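Glucosamine-6-phosphate deaminase (Thermotoga maritima, PDB 1J5X) belongs to the SIS-domain family of alpha/beta proteins and is built round two parallel beta-sheets with helices packed against them. Local coordinates at residues 198-203 with 297-302; 246-251 with 277-282; 263-268 with 289-294. All coordinates share one frame; numbering follows the deposited sequence.

Contact 1: residues 198-203 with 297-302; sequences DISWKV and GDIPVS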
loop_
_atom_site.group_PDB
_atom_site.type_symbol
_atom_site.label_atom_id
_atom_site.label_comp_id
_atom_site.label_asym_id
_atom_site.label_seq_id
_atom_site.Cartn_x
_atom_site.Cartn_y
_atom_site.Cartn_z
ATOM N N ASP A 198 8.674 -13.810 -8.629
ATOM C CA ASP A 198 9.294 -15.120 -8.490
ATOM C C ASP A 198 10.457 -15.104 -7.510
ATOM O O ASP A 198 10.612 -16.035 -6.743
ATOM C CB ASP A 198 9.733 -15.676 -9.883
ATOM C CG ASP A 198 8.551 -15.866 -10.851
ATOM O OD1 ASP A 198 7.381 -16.013 -10.411
ATOM O OD2 ASP A 198 8.779 -15.885 -12.082
ATOM N N ILE A 199 11.289 -14.059 -7.519
ATOM C CA ILE A 199 12.383 -13.987 -6.570
ATOM C C ILE A 199 11.782 -13.898 -5.152
ATOM O O ILE A 199 12.284 -14.526 -4.189
ATOM C CB ILE A 199 13.308 -12.712 -6.815
ATOM C CG1 ILE A 199 14.097 -12.891 -8.143
ATOM C CG2 ILE A 199 14.240 -12.497 -5.609
ATOM C CD1 ILE A 199 14.871 -11.632 -8.650
ATOM N N SER A 200 10.757 -13.066 -5.025
ATOM C CA SER A 200 10.113 -12.853 -3.715
ATOM C C SER A 200 9.600 -14.197 -3.189
ATOM O O SER A 200 9.903 -14.581 -2.047
ATOM C CB SER A 200 8.935 -11.862 -3.839
ATOM O OG SER A 200 9.418 -10.560 -4.136
ATOM N N TRP A 201 8.850 -14.889 -4.025
ATOM C CA TRP A 201 8.282 -16.177 -3.613
ATOM C C TRP A 201 9.329 -17.136 -3.128
ATOM O O TRP A 201 9.205 -17.720 -2.032
ATOM C CB TRP A 201 7.491 -16.817 -4.750
ATOM C CG TRP A 201 6.717 -18.024 -4.273
ATOM C CD1 TRP A 201 7.196 -19.285 -4.066
ATOM C CD2 TRP A 201 5.369 -18.025 -3.805
ATOM N NE1 TRP A 201 6.230 -20.072 -3.483
ATOM C CE2 TRP A 201 5.094 -19.323 -3.313
ATOM C CE3 TRP A 201 4.359 -17.050 -3.747
ATOM C CZ2 TRP A 201 3.835 -19.674 -2.762
ATOM C CZ3 TRP A 201 3.101 -17.405 -3.192
ATOM C CH2 TRP A 201 2.863 -18.707 -2.711
ATOM N N LYS A 202 10.410 -17.266 -3.904
ATOM C CA LYS A 202 11.471 -18.208 -3.550
ATOM C C LYS A 202 12.305 -17.808 -2.351
ATOM O O LYS A 202 12.703 -18.670 -1.562
ATOM C CB LYS A 202 12.368 -18.512 -4.781
ATOM C CG LYS A 202 13.073 -17.295 -5.387
ATOM C CD LYS A 202 14.290 -16.785 -4.561
ATOM C CE LYS A 202 15.473 -17.785 -4.535
ATOM N NZ LYS A 202 16.527 -17.449 -3.505
ATOM N N VAL A 203 12.588 -16.517 -2.198
ATOM C CA VAL A 203 13.339 -16.034 -1.058
ATOM C C VAL A 203 12.517 -16.252 0.233
ATOM O O VAL A 203 13.056 -16.666 1.262
ATOM C CB VAL A 203 13.635 -14.494 -1.191
ATOM C CG1 VAL A 203 14.121 -13.932 0.117
ATOM C CG2 VAL A 203 14.674 -14.234 -2.346
ATOM N N GLY A 297 19.888 -5.801 -1.564
ATOM C CA GLY A 297 19.270 -6.587 -0.516
ATOM C C GLY A 297 18.902 -7.976 -0.983
ATOM O O GLY A 297 19.343 -8.417 -2.050
ATOM N N ASP A 298 18.072 -8.659 -0.198
ATOM C CA ASP A 298 17.639 -10.014 -0.480
ATOM C C ASP A 298 16.694 -10.178 -1.647
ATOM O O ASP A 298 16.678 -11.223 -2.301
ATOM C CB ASP A 298 16.991 -10.602 0.789
ATOM C CG ASP A 298 17.918 -10.550 1.972
ATOM O OD1 ASP A 298 17.924 -9.544 2.731
ATOM O OD2 ASP A 298 18.683 -11.539 2.116
ATOM N N ILE A 299 15.848 -9.180 -1.883
ATOM C CA ILE A 299 14.912 -9.200 -3.001
ATOM C C ILE A 299 15.159 -7.871 -3.740
ATOM O O ILE A 299 14.644 -6.795 -3.378
ATOM C CB ILE A 299 13.436 -9.242 -2.517
ATOM C CG1 ILE A 299 13.154 -10.515 -1.691
ATOM C CG2 ILE A 299 12.500 -9.257 -3.701
ATOM C CD1 ILE A 299 11.637 -10.493 -1.118
ATOM N N PRO A 300 15.935 -7.916 -4.834
ATOM C CA PRO A 300 16.251 -6.719 -5.592
ATOM C C PRO A 300 15.082 -6.097 -6.292
ATOM O O PRO A 300 14.251 -6.799 -6.853
ATOM C CB PRO A 300 17.288 -7.206 -6.631
ATOM C CG PRO A 300 17.692 -8.576 -6.121
ATOM C CD PRO A 300 16.407 -9.107 -5.540
ATOM N N VAL A 301 15.054 -4.765 -6.237
ATOM C CA VAL A 301 14.084 -3.946 -6.948
ATOM C C VAL A 301 14.600 -2.523 -6.773
ATOM O O VAL A 301 15.281 -2.257 -5.764
ATOM C CB VAL A 301 12.668 -4.091 -6.391
ATOM C CG1 VAL A 301 12.624 -3.599 -4.896
ATOM C CG2 VAL A 301 11.710 -3.288 -7.284
ATOM N N SER A 302 14.299 -1.623 -7.720
ATOM C CA SER A 302 14.791 -0.235 -7.628
ATOM C C SER A 302 14.544 0.388 -6.254
ATOM O O SER A 302 13.467 0.216 -5.689
ATOM C CB SER A 302 14.100 0.632 -8.672
ATOM O OG SER A 302 14.300 2.022 -8.459
#
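Asp298, whose carbonyl O lies against Val203 CG2 at 3.6 Å, has a carboxylate oxygen gripped twice: OD1 takes a salt bridge from Arg280 NH1 and a hydrogen bond from the backbone N of Glu292. This fixes the start of the loop 297-302 beside strand 289-293, and a backbone bond between Ile299 and Glu292 keeps the following residue there. From this seat the loop meets helix 184-205 through apolar contacts, with no hydrogen bond between the two segments. Ile299 is the centre of the interface and spreads its branches over a face of the helix one turn long. Ile299 CG1 meets Val203 CG1 at 4.0 Å as the two side chains cross at a slant. Ile299 CG2 lies 4.1 Å from Ile199 CG2, where the isoleucines slide past each other in opposite directions, and Ile299 CD1 reaches in between to Ser200 CA at 3.8 Å. Ser200 OG comes within 3.4 Å of Ile299 CG2, a packing contact with a methyl; the hydroxyl has its hydrogen bond with Phe196 O, one turn back in the helix. With its CG2 trans to the backbone N, Ile199 presents that methyl to the loop, where Pro300 CD touches it at 4.0 Å and the ring crosses the side chain at about a right angle. Tyr192 OH adds a hydrogen bond to Pro300 O. Val203 and Ile299 both also rest on Leu291, so helix and loop together close over the border strand of a parallel alpha/beta sheet.

Contact 2: residues 246-251 with 277-282; sequences STLEYR and KRLRKE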
loop_
_atom_site.group_PDB
_atom_site.type_symbol
_atom_site.label_atom_id
_atom_site.label_comp_id
_atom_site.label_asym_id
_atom_site.label_seq_id
_atom_site.Cartn_x
_atom_site.Cartn_y
_atom_site.Cartn_z
ATOM N N SER A 246 8.799 3.901 10.626
ATOM C CA SER A 246 9.734 4.575 9.710
ATOM C C SER A 246 11.083 3.909 10.128
ATOM O O SER A 246 11.361 3.717 11.331
ATOM C CB SER A 246 9.787 6.093 9.990
ATOM O OG SER A 246 10.733 6.684 9.108
ATOM N N THR A 247 11.933 3.619 9.150
ATOM C CA THR A 247 13.111 2.783 9.416
ATOM C C THR A 247 13.943 2.969 10.669
ATOM O O THR A 247 14.126 1.980 11.448
ATOM C CB THR A 247 13.990 2.760 8.155
ATOM O OG1 THR A 247 13.168 2.384 7.026
ATOM C CG2 THR A 247 15.104 1.710 8.272
ATOM N N LEU A 248 14.499 4.156 10.828
ATOM C CA LEU A 248 15.368 4.434 11.965
ATOM C C LEU A 248 14.574 4.618 13.256
ATOM O O LEU A 248 15.176 4.633 14.340
ATOM C CB LEU A 248 16.210 5.691 11.678
ATOM C CG LEU A 248 17.065 5.520 10.426
ATOM C CD1 LEU A 248 17.842 6.745 10.165
ATOM C CD2 LEU A 248 17.950 4.266 10.583
ATOM N N GLU A 249 13.234 4.727 13.160
ATOM C CA GLU A 249 12.431 4.933 14.385
ATOM C C GLU A 249 12.461 3.685 15.211
ATOM O O GLU A 249 12.218 3.746 16.416
ATOM C CB GLU A 249 10.954 5.199 14.050
ATOM C CG GLU A 249 10.766 6.623 13.534
ATOM C CD GLU A 249 10.986 7.670 14.656
ATOM O OE1 GLU A 249 10.130 7.802 15.578
ATOM O OE2 GLU A 249 12.010 8.344 14.642
ATOM N N TYR A 250 12.725 2.559 14.544
ATOM C CA TYR A 250 12.681 1.279 15.216
ATOM C C TYR A 250 13.640 1.180 16.416
ATOM O O TYR A 250 13.360 0.445 17.360
ATOM C CB TYR A 250 12.911 0.128 14.202
ATOM C CG TYR A 250 12.469 -1.221 14.781
ATOM C CD1 TYR A 250 11.124 -1.453 15.108
ATOM C CD2 TYR A 250 13.405 -2.236 15.034
ATOM C CE1 TYR A 250 10.718 -2.630 15.654
ATOM C CE2 TYR A 250 13.012 -3.444 15.604
ATOM C CZ TYR A 250 11.666 -3.642 15.911
ATOM O OH TYR A 250 11.220 -4.807 16.455
ATOM N N ARG A 251 14.718 1.949 16.433
ATOM C CA ARG A 251 15.624 1.877 17.561
ATOM C C ARG A 251 15.087 2.595 18.776
ATOM O O ARG A 251 15.549 2.322 19.899
ATOM C CB ARG A 251 16.956 2.574 17.270
ATOM C CG ARG A 251 17.862 1.800 16.250
ATOM C CD ARG A 251 19.262 2.439 16.321
ATOM N NE ARG A 251 20.215 1.705 15.480
ATOM C CZ ARG A 251 20.521 2.041 14.222
ATOM N NH1 ARG A 251 19.955 3.108 13.629
ATOM N NH2 ARG A 251 21.405 1.300 13.547
ATOM N N LYS A 277 22.373 -1.321 6.532
ATOM C CA LYS A 277 23.138 -2.493 6.892
ATOM C C LYS A 277 23.498 -2.464 8.382
ATOM O O LYS A 277 23.496 -3.522 9.044
ATOM C CB LYS A 277 24.379 -2.584 5.984
ATOM C CG LYS A 277 23.975 -2.971 4.523
ATOM C CD LYS A 277 23.356 -4.382 4.544
ATOM C CE LYS A 277 23.478 -5.152 3.237
ATOM N NZ LYS A 277 22.454 -4.818 2.255
ATOM N N ARG A 278 23.792 -1.279 8.907
ATOM C CA ARG A 278 24.134 -1.149 10.318
ATOM C C ARG A 278 22.931 -1.569 11.165
ATOM O O ARG A 278 23.079 -2.307 12.144
ATOM C CB ARG A 278 24.510 0.270 10.679
ATOM C CG ARG A 278 25.824 0.746 10.158
ATOM C CD ARG A 278 26.113 2.128 10.738
ATOM N NE ARG A 278 27.364 2.695 10.234
ATOM C CZ ARG A 278 27.941 3.797 10.723
ATOM N NH1 ARG A 278 27.373 4.464 11.734
ATOM N NH2 ARG A 278 29.103 4.224 10.222
ATOM N N LEU A 279 21.728 -1.132 10.782
ATOM C CA LEU A 279 20.527 -1.496 11.557
ATOM C C LEU A 279 20.251 -3.021 11.458
ATOM O O LEU A 279 19.888 -3.666 12.431
ATOM C CB LEU A 279 19.309 -0.699 11.020
ATOM C CG LEU A 279 17.971 -0.992 11.694
ATOM C CD1 LEU A 279 18.114 -0.794 13.228
ATOM C CD2 LEU A 279 16.879 -0.051 11.057
ATOM N N ARG A 280 20.401 -3.575 10.258
ATOM C CA ARG A 280 20.223 -4.991 10.051
ATOM C C ARG A 280 21.133 -5.779 11.012
ATOM O O ARG A 280 20.643 -6.666 11.732
ATOM C CB ARG A 280 20.593 -5.368 8.609
ATOM C CG ARG A 280 20.646 -6.870 8.379
ATOM C CD ARG A 280 20.769 -7.242 6.902
ATOM N NE ARG A 280 20.688 -8.699 6.770
ATOM C CZ ARG A 280 20.134 -9.360 5.758
ATOM N NH1 ARG A 280 19.576 -8.731 4.728
ATOM N NH2 ARG A 280 20.130 -10.684 5.784
ATOM N N LYS A 281 22.421 -5.436 11.042
ATOM C CA LYS A 281 23.358 -6.200 11.896
ATOM C C LYS A 281 22.945 -6.056 13.364
ATOM O O LYS A 281 22.999 -7.017 14.135
ATOM C CB LYS A 281 24.810 -5.720 11.710
ATOM C CG LYS A 281 25.069 -4.242 12.036
ATOM C CD LYS A 281 25.112 -3.941 13.560
ATOM C CE LYS A 281 25.117 -2.444 13.914
ATOM N NZ LYS A 281 26.333 -1.747 13.446
ATOM N N GLU A 282 22.489 -4.857 13.740
ATOM C CA GLU A 282 22.071 -4.637 15.121
ATOM C C GLU A 282 20.854 -5.517 15.469
ATOM O O GLU A 282 20.873 -6.266 16.457
ATOM C CB GLU A 282 21.820 -3.145 15.338
ATOM C CG GLU A 282 21.391 -2.786 16.768
ATOM C CD GLU A 282 20.977 -1.339 16.913
ATOM O OE1 GLU A 282 21.720 -0.464 16.447
ATOM O OE2 GLU A 282 19.905 -1.080 17.506
#
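Arg251 and Glu282 join a short 3-10 turn, which follows strand 241-245, to helix 273-285, the connecting helix of a beta-alpha-beta unit. The ionic part is a salt bridge made mainly through one hydrogen bond: Arg251 NE points at Glu282 OE1, 2.8 Å away and nearly straight at 171°. The oxygen lies in the guanidinium plane, at its edge, but is approached on its syn side from 32° out of the carboxylate plane, the two flat groups being turned 47° apart. A weak bond from Arg251 NH2 reaches the same Glu282 OE1 at 3.4 Å. Glu282 OE2 has its own cation, Lys255 NZ, and two positive neighbours would probably favour the charged form of this carboxylate. The apolar part belongs to Leu279. Leu279 CD1 sits over the centre of the guanidinium face, 3.8 Å from Arg251 CZ; the arginine chain, extended from CG to NE, slides past the leucine in the opposite direction to bring that face across it. The other methyl turns to Thr247, near the front of the segment, where Leu279 CD2 lies 3.7 Å from Thr247 CG2 and 3.4 Å from Thr247 O.

Contact 3: residues 263-268 with 289-294; sequences LVFMQK and TVLEVG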
loop_
_atom_site.group_PDB
_atom_site.type_symbol
_atom_site.label_atom_id
_atom_site.label_comp_id
_atom_site.label_asym_id
_atom_site.label_seq_id
_atom_site.Cartn_x
_atom_site.Cartn_y
_atom_site.Cartn_z
ATOM N N LEU A 263 10.698 -11.233 12.695
ATOM C CA LEU A 263 11.071 -11.197 11.272
ATOM C C LEU A 263 10.906 -9.733 10.816
ATOM O O LEU A 263 9.822 -9.176 10.954
ATOM C CB LEU A 263 10.133 -12.088 10.441
ATOM C CG LEU A 263 10.280 -12.099 8.895
ATOM C CD1 LEU A 263 11.682 -12.548 8.525
ATOM C CD2 LEU A 263 9.262 -12.995 8.252
ATOM N N VAL A 264 11.974 -9.144 10.258
ATOM C CA VAL A 264 11.923 -7.747 9.816
ATOM C C VAL A 264 12.023 -7.659 8.290
ATOM O O VAL A 264 12.903 -8.288 7.708
ATOM C CB VAL A 264 13.107 -6.957 10.431
ATOM C CG1 VAL A 264 13.038 -5.450 9.996
ATOM C CG2 VAL A 264 13.103 -7.093 11.952
ATOM N N PHE A 265 11.133 -6.904 7.628
ATOM C CA PHE A 265 11.238 -6.701 6.179
ATOM C C PHE A 265 11.545 -5.224 6.103
ATOM O O PHE A 265 10.753 -4.383 6.554
ATOM C CB PHE A 265 9.942 -6.947 5.455
ATOM C CG PHE A 265 9.789 -8.350 4.933
ATOM C CD1 PHE A 265 10.321 -9.435 5.641
ATOM C CD2 PHE A 265 9.039 -8.600 3.800
ATOM C CE1 PHE A 265 10.086 -10.777 5.186
ATOM C CE2 PHE A 265 8.805 -9.958 3.350
ATOM C CZ PHE A 265 9.350 -11.010 4.076
HETATM N N MSE A 266 12.719 -4.912 5.585
HETATM C CA MSE A 266 13.192 -3.565 5.510
HETATM C C MSE A 266 13.186 -3.085 4.052
HETATM O O MSE A 266 13.808 -3.719 3.176
HETATM C CB MSE A 266 14.617 -3.520 6.073
HETATM C CG MSE A 266 15.188 -2.103 6.123
HETATM SE SE MSE A 266 16.999 -2.084 6.918
HETATM C CE MSE A 266 16.870 -3.637 8.026
ATOM N N GLN A 267 12.498 -1.969 3.799
ATOM C CA GLN A 267 12.425 -1.390 2.430
ATOM C C GLN A 267 13.621 -0.472 2.239
ATOM O O GLN A 267 13.692 0.620 2.835
ATOM C CB GLN A 267 11.186 -0.555 2.279
ATOM C CG GLN A 267 9.866 -1.329 2.533
ATOM C CD GLN A 267 9.543 -2.402 1.495
ATOM O OE1 GLN A 267 9.963 -2.327 0.336
ATOM N NE2 GLN A 267 8.741 -3.409 1.904
ATOM N N LYS A 268 14.599 -0.904 1.434
ATOM C CA LYS A 268 15.794 -0.050 1.220
ATOM C C LYS A 268 15.491 1.217 0.403
ATOM O O LYS A 268 14.722 1.159 -0.514
ATOM C CB LYS A 268 16.857 -0.837 0.449
ATOM C CG LYS A 268 17.346 -2.110 1.177
ATOM C CD LYS A 268 18.569 -2.803 0.417
ATOM C CE LYS A 268 19.820 -1.933 0.569
ATOM N NZ LYS A 268 20.302 -1.859 1.992
ATOM N N THR A 289 15.425 -12.046 12.388
ATOM C CA THR A 289 15.757 -12.502 11.048
ATOM C C THR A 289 15.441 -11.211 10.234
ATOM O O THR A 289 14.342 -10.668 10.349
ATOM C CB THR A 289 14.788 -13.570 10.587
ATOM O OG1 THR A 289 14.973 -14.755 11.385
ATOM C CG2 THR A 289 14.995 -13.878 9.154
ATOM N N VAL A 290 16.376 -10.738 9.426
ATOM C CA VAL A 290 16.122 -9.519 8.641
ATOM C C VAL A 290 16.228 -9.789 7.178
ATOM O O VAL A 290 17.178 -10.488 6.726
ATOM C CB VAL A 290 17.110 -8.446 8.981
ATOM C CG1 VAL A 290 16.806 -7.171 8.123
ATOM C CG2 VAL A 290 17.101 -8.183 10.505
ATOM N N LEU A 291 15.234 -9.297 6.445
ATOM C CA LEU A 291 15.168 -9.428 5.001
ATOM C C LEU A 291 15.100 -8.014 4.387
ATOM O O LEU A 291 14.287 -7.169 4.816
ATOM C CB LEU A 291 13.937 -10.228 4.629
ATOM C CG LEU A 291 13.797 -10.670 3.184
ATOM C CD1 LEU A 291 13.072 -12.042 3.116
ATOM C CD2 LEU A 291 12.993 -9.601 2.445
ATOM N N GLU A 292 15.991 -7.729 3.436
ATOM C CA GLU A 292 15.932 -6.420 2.783
ATOM C C GLU A 292 15.291 -6.492 1.417
ATOM O O GLU A 292 15.613 -7.365 0.591
ATOM C CB GLU A 292 17.330 -5.821 2.613
ATOM C CG GLU A 292 17.989 -5.353 3.880
ATOM C CD GLU A 292 19.486 -5.087 3.666
ATOM O OE1 GLU A 292 20.294 -6.036 3.805
ATOM O OE2 GLU A 292 19.855 -3.931 3.380
ATOM N N VAL A 293 14.399 -5.542 1.146
ATOM C CA VAL A 293 13.739 -5.468 -0.150
ATOM C C VAL A 293 14.353 -4.270 -0.850
ATOM O O VAL A 293 14.253 -3.160 -0.341
ATOM C CB VAL A 293 12.212 -5.175 0.002
ATOM C CG1 VAL A 293 11.563 -4.933 -1.384
ATOM C CG2 VAL A 293 11.562 -6.365 0.763
ATOM N N GLY A 294 14.948 -4.486 -2.017
ATOM C CA GLY A 294 15.594 -3.366 -2.729
ATOM C C GLY A 294 16.984 -3.823 -3.260
ATOM O O GLY A 294 17.558 -4.875 -2.863
#
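The two parallel strands of a beta-alpha-beta unit lie directly side by side here, 263-267 against 289-293, with axes 4.7 Å apart and 22° between their directions. Five backbone hydrogen bonds join the segments, with Val264, Met266 and Lys268 offering N to Thr289, Leu291 and Val293, while Val264 O and Met266 O accept from Leu291 N and Val293 N. The bond from Val293 N to Met266 O is 2.8 Å long. On the face carrying Phe265 and Leu291 the two side chains run the same way, and Leu291 CD2 stands 4.0 Å from the Phe265 ring centroid, almost on the ring normal, a CH-pi contact over the face. Pro314 and Leu318 of helix 313-326 pack on the same phenylalanine. Further along this face Gln267 OE1 lies 3.5 Å from Val293 CG1, while Arg311 NH1 bonds both that OE1 and Val293 O. The opposite face meets helix 273-285. There the selenomethionine Met266, straight as far as SE and then bent, sets its CE 3.5 Å from Val290 CG1. At the C-terminal end Lys268 bends at its last two torsions, which brings NZ to Glu292 OE2 in a short salt bridge of 2.5 Å, nearly along the C-O axis of that oxygen. Asp273 and Glu276 also pair with this ammonium, and Glu292 OE1 has partners on helix 273-285, so the buried Lys268 and Glu292 are linked through charges to that helix. Such strands, hydrogen-bonded in parallel between layers of helices, are characteristic of a doubly wound alpha/beta domain.

How the contacts relate
The three contacts are built on the second parallel sheet. Contact 3 is its last strand pair, and the centres of contacts 1 and 2 each lie about 10 Å from that of contact 3 and about 20 Å from one another. Contact 1 adds the loop that leaves the edge strand, pinned back on it by Ile299 O to Gly294 N, a probable hydrogen bond of 2.7 Å. Contact 2 joins the linking helix 273-285 to 246-251, which follows strand 241-245 at the sheet's other border; Lys277 NZ on that helix lies 2.9 Å from Glu292 OE1. Arg280, on the same helix but turned away from 246-251, bonds to contacts 1 and 3: Arg280 NH1 is 2.9 Å from Glu292 OE1 and 2.7 Å from Asp298 OD1.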